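PDB 3TVI: aspartokinase, which probably catalyses the ATP-dependent phosphorylation of the beta-carboxyl group of L-aspartate, the first step toward threonine and methionine, and binds lysine at its regulatory ACT domains. Local coordinates for residues B[385-395]-B[408-419]; B[398-407]-B[419-429]. One frame throughout, in Å; residues are numbered along the deposited sequence.

Contact 1 (B[385-395]-B[408-419]); sequences AKTKGIANKIF and IDQGSSEINVIV
Phe395 and Ile408 approach from opposite directions and show how a helix seats its apolar side on a hairpin. The ring carbon CZ of Phe395 lies 3.5 Å from the delta methyl CD1 of Ile408, an oblique meeting, whereas CG2 of Val419 sits at the ring edge, near its plane, 3.8 Å from CE1 of Phe395. The preceding residue, Ile394, slides past Val417: CG1 of Ile394 stands anti to the carbonyl carbon (chi1 -68°) and chi2 is extended (166°), which carries CD1 to within 3.9 Å of Val417 CB. Ala391, a turn earlier and with its short side chain, follows at 4.3 Å from CB to Val417 CG2. At the exposed margin, Lys386 and Glu414 run side by side in the same direction, and a long salt bridge of 3.5 Å links Lys386 NZ to Glu414 OE2. Thus helix 390-400 covers the hairpin of strands 405-410 and 416-422, while strand 367-380 pairs with 416-422 on its other edge. Strand 405-410 continues the sheet into the second subunit, whose Phe395 meets this chain's Phe395.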
loop_
_atom_site.group_PDB
_atom_site.type_symbol
_atom_site.label_atom_id
_atom_site.label_comp_id
_atom_site.label_asym_id
_atom_site.label_seq_id
_atom_site.Cartn_x
_atom_site.Cartn_y
_atom_site.Cartn_z
ATOM N N ALA B 385 -16.204 -11.413 6.183
ATOM C CA ALA B 385 -15.530 -11.787 4.939
ATOM C C ALA B 385 -16.461 -12.534 3.994
ATOM O O ALA B 385 -16.340 -13.751 3.877
ATOM C CB ALA B 385 -14.334 -12.668 5.256
ATOM N N LYS B 386 -17.380 -11.844 3.314
ATOM C CA LYS B 386 -17.505 -10.384 3.344
ATOM C C LYS B 386 -18.946 -9.975 3.675
ATOM O O LYS B 386 -19.828 -10.000 2.832
ATOM C CB LYS B 386 -17.011 -9.750 2.036
ATOM C CG LYS B 386 -16.665 -10.724 0.911
ATOM C CD LYS B 386 -17.889 -11.314 0.223
ATOM C CE LYS B 386 -17.517 -11.942 -1.111
ATOM N NZ LYS B 386 -16.461 -12.980 -0.964
ATOM N N THR B 387 -19.152 -9.627 4.939
ATOM C CA THR B 387 -20.440 -9.205 5.462
ATOM C C THR B 387 -20.750 -7.814 4.958
ATOM O O THR B 387 -19.837 -7.037 4.686
ATOM C CB THR B 387 -20.388 -9.181 7.000
ATOM O OG1 THR B 387 -20.324 -10.527 7.493
ATOM C CG2 THR B 387 -21.590 -8.468 7.593
ATOM N N LYS B 388 -22.039 -7.503 4.833
ATOM C CA LYS B 388 -22.467 -6.172 4.417
ATOM C C LYS B 388 -22.109 -5.145 5.492
ATOM O O LYS B 388 -22.123 -5.455 6.693
ATOM C CB LYS B 388 -23.973 -6.141 4.142
ATOM N N GLY B 389 -21.753 -3.939 5.041
ATOM C CA GLY B 389 -21.501 -2.782 5.907
ATOM C C GLY B 389 -20.592 -3.011 7.099
ATOM O O GLY B 389 -20.652 -2.259 8.076
ATOM N N ILE B 390 -19.733 -4.027 7.015
ATOM C CA ILE B 390 -18.900 -4.438 8.146
ATOM C C ILE B 390 -17.821 -3.392 8.456
ATOM O O ILE B 390 -17.610 -3.063 9.609
ATOM C CB ILE B 390 -18.285 -5.837 7.915
ATOM C CG1 ILE B 390 -18.357 -6.672 9.201
ATOM C CG2 ILE B 390 -16.859 -5.736 7.393
ATOM C CD1 ILE B 390 -17.679 -6.044 10.398
ATOM N N ALA B 391 -17.164 -2.845 7.436
ATOM C CA ALA B 391 -16.294 -1.680 7.632
ATOM C C ALA B 391 -17.105 -0.479 8.117
ATOM O O ALA B 391 -16.638 0.282 8.961
ATOM C CB ALA B 391 -15.541 -1.326 6.355
ATOM N N ASN B 392 -18.322 -0.320 7.595
ATOM C CA ASN B 392 -19.204 0.774 8.021
ATOM C C ASN B 392 -19.511 0.693 9.501
ATOM O O ASN B 392 -19.554 1.714 10.184
ATOM C CB ASN B 392 -20.511 0.794 7.226
ATOM C CG ASN B 392 -21.293 2.083 7.417
ATOM O OD1 ASN B 392 -20.721 3.158 7.591
ATOM N ND2 ASN B 392 -22.613 1.980 7.375
ATOM N N LYS B 393 -19.702 -0.522 10.000
ATOM C CA LYS B 393 -19.927 -0.717 11.430
ATOM C C LYS B 393 -18.757 -0.184 12.238
ATOM O O LYS B 393 -18.964 0.395 13.289
ATOM C CB LYS B 393 -20.181 -2.190 11.762
ATOM C CG LYS B 393 -20.880 -2.418 13.097
ATOM C CD LYS B 393 -21.485 -3.815 13.164
ATOM C CE LYS B 393 -22.059 -4.144 14.538
ATOM N NZ LYS B 393 -22.526 -5.562 14.608
ATOM N N ILE B 394 -17.541 -0.361 11.732
ATOM C CA ILE B 394 -16.350 0.151 12.399
ATOM C C ILE B 394 -16.283 1.673 12.325
ATOM O O ILE B 394 -15.848 2.334 13.270
ATOM C CB ILE B 394 -15.054 -0.423 11.784
ATOM C CG1 ILE B 394 -14.931 -1.918 12.080
ATOM C CG2 ILE B 394 -13.822 0.301 12.312
ATOM C CD1 ILE B 394 -13.881 -2.601 11.231
ATOM N N PHE B 395 -16.700 2.238 11.203
ATOM C CA PHE B 395 -16.620 3.681 11.045
ATOM C C PHE B 395 -17.715 4.370 11.841
ATOM O O PHE B 395 -17.504 5.477 12.340
ATOM C CB PHE B 395 -16.690 4.078 9.576
ATOM C CG PHE B 395 -15.710 3.344 8.708
ATOM C CD1 PHE B 395 -14.395 3.181 9.107
ATOM C CD2 PHE B 395 -16.103 2.819 7.486
ATOM C CE1 PHE B 395 -13.490 2.503 8.310
ATOM C CE2 PHE B 395 -15.205 2.131 6.687
ATOM C CZ PHE B 395 -13.894 1.976 7.098
ATOM N N ILE B 408 -7.500 3.798 5.810
ATOM C CA ILE B 408 -8.317 2.604 5.716
ATOM C C ILE B 408 -7.655 1.662 4.726
ATOM O O ILE B 408 -7.301 2.050 3.605
ATOM C CB ILE B 408 -9.744 2.902 5.217
ATOM C CG1 ILE B 408 -10.428 3.939 6.107
ATOM C CG2 ILE B 408 -10.580 1.629 5.178
ATOM C CD1 ILE B 408 -11.775 4.380 5.577
ATOM N N ASP B 409 -7.452 0.429 5.164
ATOM C CA ASP B 409 -7.229 -0.665 4.240
ATOM C C ASP B 409 -8.273 -1.719 4.496
ATOM O O ASP B 409 -8.355 -2.285 5.590
ATOM C CB ASP B 409 -5.846 -1.292 4.387
ATOM C CG ASP B 409 -5.742 -2.656 3.690
ATOM O OD1 ASP B 409 -6.267 -2.809 2.552
ATOM O OD2 ASP B 409 -5.138 -3.570 4.296
ATOM N N GLN B 410 -9.079 -1.967 3.475
ATOM C CA GLN B 410 -9.859 -3.181 3.420
ATOM C C GLN B 410 -9.781 -3.610 1.974
ATOM O O GLN B 410 -10.129 -2.862 1.079
ATOM C CB GLN B 410 -11.266 -2.949 3.980
ATOM C CG GLN B 410 -12.409 -2.737 3.015
ATOM C CD GLN B 410 -13.225 -3.986 2.847
ATOM O OE1 GLN B 410 -14.413 -4.021 3.183
ATOM N NE2 GLN B 410 -12.585 -5.039 2.355
ATOM N N GLY B 411 -9.240 -4.799 1.755
ATOM C CA GLY B 411 -8.807 -5.208 0.424
ATOM C C GLY B 411 -7.541 -6.039 0.468
ATOM O O GLY B 411 -7.305 -6.858 -0.422
ATOM N N SER B 412 -6.717 -5.840 1.494
ATOM C CA SER B 412 -5.530 -6.674 1.662
ATOM C C SER B 412 -5.906 -8.105 2.024
ATOM O O SER B 412 -5.210 -9.032 1.634
ATOM C CB SER B 412 -4.580 -6.102 2.715
ATOM O OG SER B 412 -5.219 -5.958 3.969
ATOM N N SER B 413 -7.014 -8.281 2.743
ATOM C CA SER B 413 -7.379 -9.582 3.286
ATOM C C SER B 413 -8.872 -9.704 3.551
ATOM O O SER B 413 -9.476 -8.818 4.130
ATOM C CB SER B 413 -6.617 -9.809 4.584
ATOM O OG SER B 413 -7.366 -10.609 5.471
ATOM N N GLU B 414 -9.456 -10.829 3.167
ATOM C CA GLU B 414 -10.898 -11.014 3.276
ATOM C C GLU B 414 -11.434 -10.998 4.716
ATOM O O GLU B 414 -12.597 -10.682 4.937
ATOM C CB GLU B 414 -11.314 -12.318 2.584
ATOM C CG GLU B 414 -11.156 -12.301 1.063
ATOM C CD GLU B 414 -12.304 -12.997 0.337
ATOM O OE1 GLU B 414 -12.467 -14.232 0.493
ATOM O OE2 GLU B 414 -13.040 -12.296 -0.395
ATOM N N ILE B 415 -10.587 -11.315 5.688
ATOM C CA ILE B 415 -11.025 -11.465 7.073
ATOM C C ILE B 415 -10.495 -10.348 7.981
ATOM O O ILE B 415 -10.242 -10.575 9.168
ATOM C CB ILE B 415 -10.587 -12.841 7.634
ATOM C CG1 ILE B 415 -9.071 -13.025 7.531
ATOM C CG2 ILE B 415 -11.285 -13.968 6.888
ATOM C CD1 ILE B 415 -8.546 -14.094 8.462
ATOM N N ASN B 416 -10.359 -9.133 7.449
ATOM C CA ASN B 416 -9.571 -8.118 8.142
ATOM C C ASN B 416 -9.718 -6.687 7.620
ATOM O O ASN B 416 -9.372 -6.406 6.480
ATOM C CB ASN B 416 -8.109 -8.568 8.062
ATOM C CG ASN B 416 -7.126 -7.453 8.310
ATOM O OD1 ASN B 416 -7.061 -6.903 9.403
ATOM N ND2 ASN B 416 -6.327 -7.139 7.301
ATOM N N VAL B 417 -10.226 -5.788 8.463
ATOM C CA VAL B 417 -10.173 -4.346 8.172
ATOM C C VAL B 417 -9.191 -3.641 9.101
ATOM O O VAL B 417 -9.262 -3.789 10.329
ATOM C CB VAL B 417 -11.531 -3.632 8.313
ATOM C CG1 VAL B 417 -11.365 -2.144 8.044
ATOM C CG2 VAL B 417 -12.544 -4.226 7.356
ATOM N N ILE B 418 -8.291 -2.863 8.501
ATOM C CA ILE B 418 -7.312 -2.097 9.243
ATOM C C ILE B 418 -7.638 -0.618 9.120
ATOM O O ILE B 418 -7.894 -0.105 8.032
ATOM C CB ILE B 418 -5.892 -2.338 8.726
ATOM C CG1 ILE B 418 -5.551 -3.826 8.780
ATOM C CG2 ILE B 418 -4.896 -1.543 9.553
ATOM C CD1 ILE B 418 -4.939 -4.323 7.485
ATOM N N VAL B 419 -7.626 0.055 10.259
ATOM C CA VAL B 419 -7.943 1.457 10.339
ATOM C C VAL B 419 -6.752 2.125 10.979
ATOM O O VAL B 419 -6.185 1.587 11.933
ATOM C CB VAL B 419 -9.178 1.672 11.213
ATOM C CG1 VAL B 419 -8.985 2.857 12.133
ATOM C CG2 VAL B 419 -10.408 1.847 10.352
#

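Contact 2 (B[398-407]-B[419-429]); sequences LSKENVNIRM and VGVETVDFEKA
Gly420 and the pair Arg406 and Met407 illustrate how a strand absorbs an extra residue. The carbonyl oxygen of Gly420 accepts two backbone bonds, from Arg406 N at 2.6 Å and from Met407 N at 3.0 Å, while Gly420 N returns a bond to Met407 O at 2.9 Å. Two residues thus face one, a classic beta bulge. Beside it, the side chains of Arg406 and Glu422 run at a slant to one another, with guanidinium and carboxylate planes 23° apart and a long salt bridge of 3.6 Å from Arg406 NH1 to Glu422 OE2. The bend at chi3 (55°) turns the Arg406 guanidinium out of line with its chain; its stronger partners are the carbonyls of Pro372 and His371, which it binds through NH1 and NH2.

Where strand 416-422 meets the helices, Val403 slides past Asp425 and sets CG2 4.1 Å from Val421 CG1. Leu398 uses both branches: CD1 meets Val419 CG1 tip to tip, and CD2 lies 3.4 Å from Ala429 CB. Lys428, extended beyond CG, lays its chain over Glu401 and donates from NZ to Glu401 O at 2.8 Å.

That carbonyl stands where helix 390-400 ends in a Schellman motif, with Asn402 at C-prime in positive phi and Val403 N bonded back to Leu398 O. The motif turns the chain from helix toward strand 405-410. Helix, strand, antiparallel strand, helix: this run is the central part of the beta-alpha-beta-beta-alpha-beta ferredoxin-like order of ACT domains, with its two helices packed together here.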
loop_
_atom_site.group_PDB
_atom_site.type_symbol
_atom_site.label_atom_id
_atom_site.label_comp_id
_atom_site.label_asym_id
_atom_site.label_seq_id
_atom_site.Cartn_x
_atom_site.Cartn_y
_atom_site.Cartn_z
ATOM N N LEU B 398 -16.335 4.506 15.330
ATOM C CA LEU B 398 -15.332 5.572 15.440
ATOM C C LEU B 398 -15.941 6.969 15.332
ATOM O O LEU B 398 -15.425 7.904 15.929
ATOM C CB LEU B 398 -14.235 5.403 14.388
ATOM C CG LEU B 398 -13.415 4.115 14.455
ATOM C CD1 LEU B 398 -12.647 3.906 13.161
ATOM C CD2 LEU B 398 -12.469 4.136 15.647
ATOM N N SER B 399 -17.026 7.113 14.577
ATOM C CA SER B 399 -17.747 8.388 14.515
ATOM C C SER B 399 -18.362 8.731 15.862
ATOM O O SER B 399 -18.323 9.886 16.285
ATOM C CB SER B 399 -18.861 8.354 13.464
ATOM O OG SER B 399 -18.343 8.155 12.163
ATOM N N LYS B 400 -18.934 7.731 16.531
ATOM C CA LYS B 400 -19.580 7.948 17.831
ATOM C C LYS B 400 -18.600 8.422 18.898
ATOM O O LYS B 400 -18.988 9.148 19.805
ATOM C CB LYS B 400 -20.315 6.690 18.311
ATOM C CG LYS B 400 -21.774 6.638 17.895
ATOM C CD LYS B 400 -21.944 6.679 16.376
ATOM C CE LYS B 400 -23.390 6.438 15.943
ATOM N NZ LYS B 400 -23.645 6.811 14.517
ATOM N N GLU B 401 -17.337 8.021 18.784
ATOM C CA GLU B 401 -16.302 8.459 19.723
ATOM C C GLU B 401 -15.515 9.664 19.215
ATOM O O GLU B 401 -14.494 10.040 19.805
ATOM C CB GLU B 401 -15.364 7.292 20.080
ATOM C CG GLU B 401 -15.667 6.641 21.426
ATOM C CD GLU B 401 -17.156 6.561 21.720
ATOM O OE1 GLU B 401 -17.567 7.031 22.804
ATOM O OE2 GLU B 401 -17.916 6.059 20.861
ATOM N N ASN B 402 -16.009 10.283 18.144
ATOM C CA ASN B 402 -15.429 11.507 17.625
ATOM C C ASN B 402 -13.924 11.342 17.402
ATOM O O ASN B 402 -13.109 12.032 18.027
ATOM C CB ASN B 402 -15.735 12.673 18.582
ATOM C CG ASN B 402 -15.327 14.028 18.020
ATOM O OD1 ASN B 402 -14.735 14.847 18.726
ATOM N ND2 ASN B 402 -15.638 14.272 16.748
ATOM N N VAL B 403 -13.569 10.405 16.522
ATOM C CA VAL B 403 -12.163 10.107 16.218
ATOM C C VAL B 403 -11.911 10.050 14.705
ATOM O O VAL B 403 -12.456 9.210 13.988
ATOM C CB VAL B 403 -11.652 8.825 16.938
ATOM C CG1 VAL B 403 -12.790 7.857 17.225
ATOM C CG2 VAL B 403 -10.528 8.155 16.150
ATOM N N ASN B 404 -11.081 10.983 14.250
ATOM C CA ASN B 404 -10.713 11.138 12.848
ATOM C C ASN B 404 -9.899 9.939 12.359
ATOM O O ASN B 404 -8.928 9.522 13.010
ATOM C CB ASN B 404 -9.917 12.447 12.674
ATOM C CG ASN B 404 -9.175 12.529 11.350
ATOM O OD1 ASN B 404 -9.769 12.817 10.314
ATOM N ND2 ASN B 404 -7.862 12.305 11.390
ATOM N N ILE B 405 -10.323 9.403 11.212
ATOM C CA ILE B 405 -9.670 8.282 10.557
ATOM C C ILE B 405 -8.555 8.811 9.667
ATOM O O ILE B 405 -8.741 9.792 8.959
ATOM C CB ILE B 405 -10.686 7.500 9.697
ATOM C CG1 ILE B 405 -11.824 6.968 10.572
ATOM C CG2 ILE B 405 -10.019 6.347 8.961
ATOM C CD1 ILE B 405 -12.927 6.290 9.788
ATOM N N ARG B 406 -7.397 8.165 9.704
ATOM C CA ARG B 406 -6.246 8.589 8.901
ATOM C C ARG B 406 -5.786 7.558 7.858
ATOM O O ARG B 406 -5.003 7.880 6.968
ATOM C CB ARG B 406 -5.076 8.933 9.823
ATOM C CG ARG B 406 -5.188 10.292 10.502
ATOM C CD ARG B 406 -3.877 10.679 11.160
ATOM N NE ARG B 406 -2.773 10.644 10.204
ATOM C CZ ARG B 406 -1.482 10.620 10.531
ATOM N NH1 ARG B 406 -1.100 10.630 11.806
ATOM N NH2 ARG B 406 -0.562 10.587 9.570
HETATM N N MSE B 407 -6.244 6.320 7.973
HETATM C CA MSE B 407 -6.032 5.338 6.913
HETATM C C MSE B 407 -7.143 4.329 6.973
HETATM O O MSE B 407 -7.696 4.059 8.043
HETATM C CB MSE B 407 -4.674 4.645 7.073
HETATM C CG MSE B 407 -4.270 3.781 5.875
HETATM SE SE MSE B 407 -2.992 2.391 6.452
HETATM C CE MSE B 407 -4.204 0.847 6.520
ATOM N N VAL B 419 -7.626 0.055 10.259
ATOM C CA VAL B 419 -7.943 1.457 10.339
ATOM C C VAL B 419 -6.752 2.125 10.979
ATOM O O VAL B 419 -6.185 1.587 11.933
ATOM C CB VAL B 419 -9.178 1.672 11.213
ATOM C CG1 VAL B 419 -8.985 2.857 12.133
ATOM C CG2 VAL B 419 -10.408 1.847 10.352
ATOM N N GLY B 420 -6.375 3.286 10.451
ATOM C CA GLY B 420 -5.252 4.057 10.985
ATOM C C GLY B 420 -5.743 5.356 11.572
ATOM O O GLY B 420 -6.547 6.041 10.957
ATOM N N VAL B 421 -5.256 5.691 12.762
ATOM C CA VAL B 421 -5.750 6.848 13.512
ATOM C C VAL B 421 -4.655 7.507 14.324
ATOM O O VAL B 421 -3.616 6.897 14.590
ATOM C CB VAL B 421 -6.845 6.443 14.517
ATOM C CG1 VAL B 421 -8.059 5.897 13.787
ATOM C CG2 VAL B 421 -6.297 5.440 15.530
ATOM N N GLU B 422 -4.924 8.742 14.749
ATOM C CA GLU B 422 -4.031 9.490 15.640
ATOM C C GLU B 422 -3.680 8.673 16.873
ATOM O O GLU B 422 -4.560 8.066 17.492
ATOM C CB GLU B 422 -4.696 10.790 16.101
ATOM C CG GLU B 422 -3.745 11.972 16.201
ATOM C CD GLU B 422 -3.367 12.523 14.834
ATOM O OE1 GLU B 422 -4.282 12.854 14.035
ATOM O OE2 GLU B 422 -2.148 12.616 14.565
ATOM N N THR B 423 -2.402 8.676 17.242
ATOM C CA THR B 423 -1.931 7.877 18.373
ATOM C C THR B 423 -2.632 8.209 19.691
ATOM O O THR B 423 -2.778 7.343 20.545
ATOM C CB THR B 423 -0.421 8.018 18.555
ATOM O OG1 THR B 423 0.214 7.825 17.289
ATOM C CG2 THR B 423 0.083 6.983 19.526
ATOM N N VAL B 424 -3.068 9.454 19.854
ATOM C CA VAL B 424 -3.873 9.825 21.018
ATOM C C VAL B 424 -5.184 9.027 21.083
ATOM O O VAL B 424 -5.605 8.603 22.160
ATOM C CB VAL B 424 -4.180 11.341 21.047
ATOM C CG1 VAL B 424 -5.024 11.759 19.851
ATOM C CG2 VAL B 424 -4.875 11.714 22.350
ATOM N N ASP B 425 -5.805 8.808 19.923
ATOM C CA ASP B 425 -7.115 8.140 19.836
ATOM C C ASP B 425 -7.060 6.595 19.821
ATOM O O ASP B 425 -8.101 5.936 19.870
ATOM C CB ASP B 425 -7.874 8.648 18.601
ATOM C CG ASP B 425 -8.377 10.082 18.763
ATOM O OD1 ASP B 425 -8.280 10.642 19.881
ATOM O OD2 ASP B 425 -8.886 10.654 17.773
ATOM N N PHE B 426 -5.858 6.023 19.768
ATOM C CA PHE B 426 -5.695 4.575 19.683
ATOM C C PHE B 426 -6.597 3.828 20.666
ATOM O O PHE B 426 -7.462 3.058 20.258
ATOM C CB PHE B 426 -4.229 4.211 19.910
ATOM C CG PHE B 426 -3.960 2.735 19.966
ATOM C CD1 PHE B 426 -3.779 2.006 18.804
ATOM C CD2 PHE B 426 -3.860 2.077 21.184
ATOM C CE1 PHE B 426 -3.513 0.644 18.850
ATOM C CE2 PHE B 426 -3.596 0.716 21.238
ATOM C CZ PHE B 426 -3.422 -0.002 20.067
ATOM N N GLU B 427 -6.414 4.076 21.956
ATOM C CA GLU B 427 -7.160 3.349 22.985
ATOM C C GLU B 427 -8.658 3.629 22.912
ATOM O O GLU B 427 -9.465 2.789 23.294
ATOM C CB GLU B 427 -6.631 3.690 24.384
ATOM N N LYS B 428 -9.020 4.805 22.416
ATOM C CA LYS B 428 -10.429 5.191 22.282
ATOM C C LYS B 428 -11.093 4.380 21.170
ATOM O O LYS B 428 -12.194 3.855 21.333
ATOM C CB LYS B 428 -10.533 6.692 21.979
ATOM C CG LYS B 428 -11.838 7.358 22.383
ATOM C CD LYS B 428 -11.705 8.873 22.244
ATOM C CE LYS B 428 -12.990 9.617 22.578
ATOM N NZ LYS B 428 -13.033 10.976 21.963
ATOM N N ALA B 429 -10.397 4.280 20.043
ATOM C CA ALA B 429 -10.872 3.523 18.901
ATOM C C ALA B 429 -11.119 2.064 19.278
ATOM O O ALA B 429 -12.247 1.572 19.181
ATOM C CB ALA B 429 -9.854 3.612 17.776
#

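How the contacts relate
Contacts 1 and 2 have centres about 15 Å apart and lie within one ACT domain, on the same side of the chain's centre. Their segments alternate along the sequence, 385-395, 398-407, 408-419 and then 419-429, with Val419 common to both. Each draws on helix 390-400 and on the hairpin of strands 405-410 and 416-422; contact 2 adds helix 426-437. They also touch directly: Phe395 CD1 packs 3.5 Å from Ile405 CD1, and Ile418 CG2 lies 3.9 Å from Met407 CE. Together they fasten two helices to the hairpin, and both also touch the second subunit, into which strand 405-410 extends the sheet.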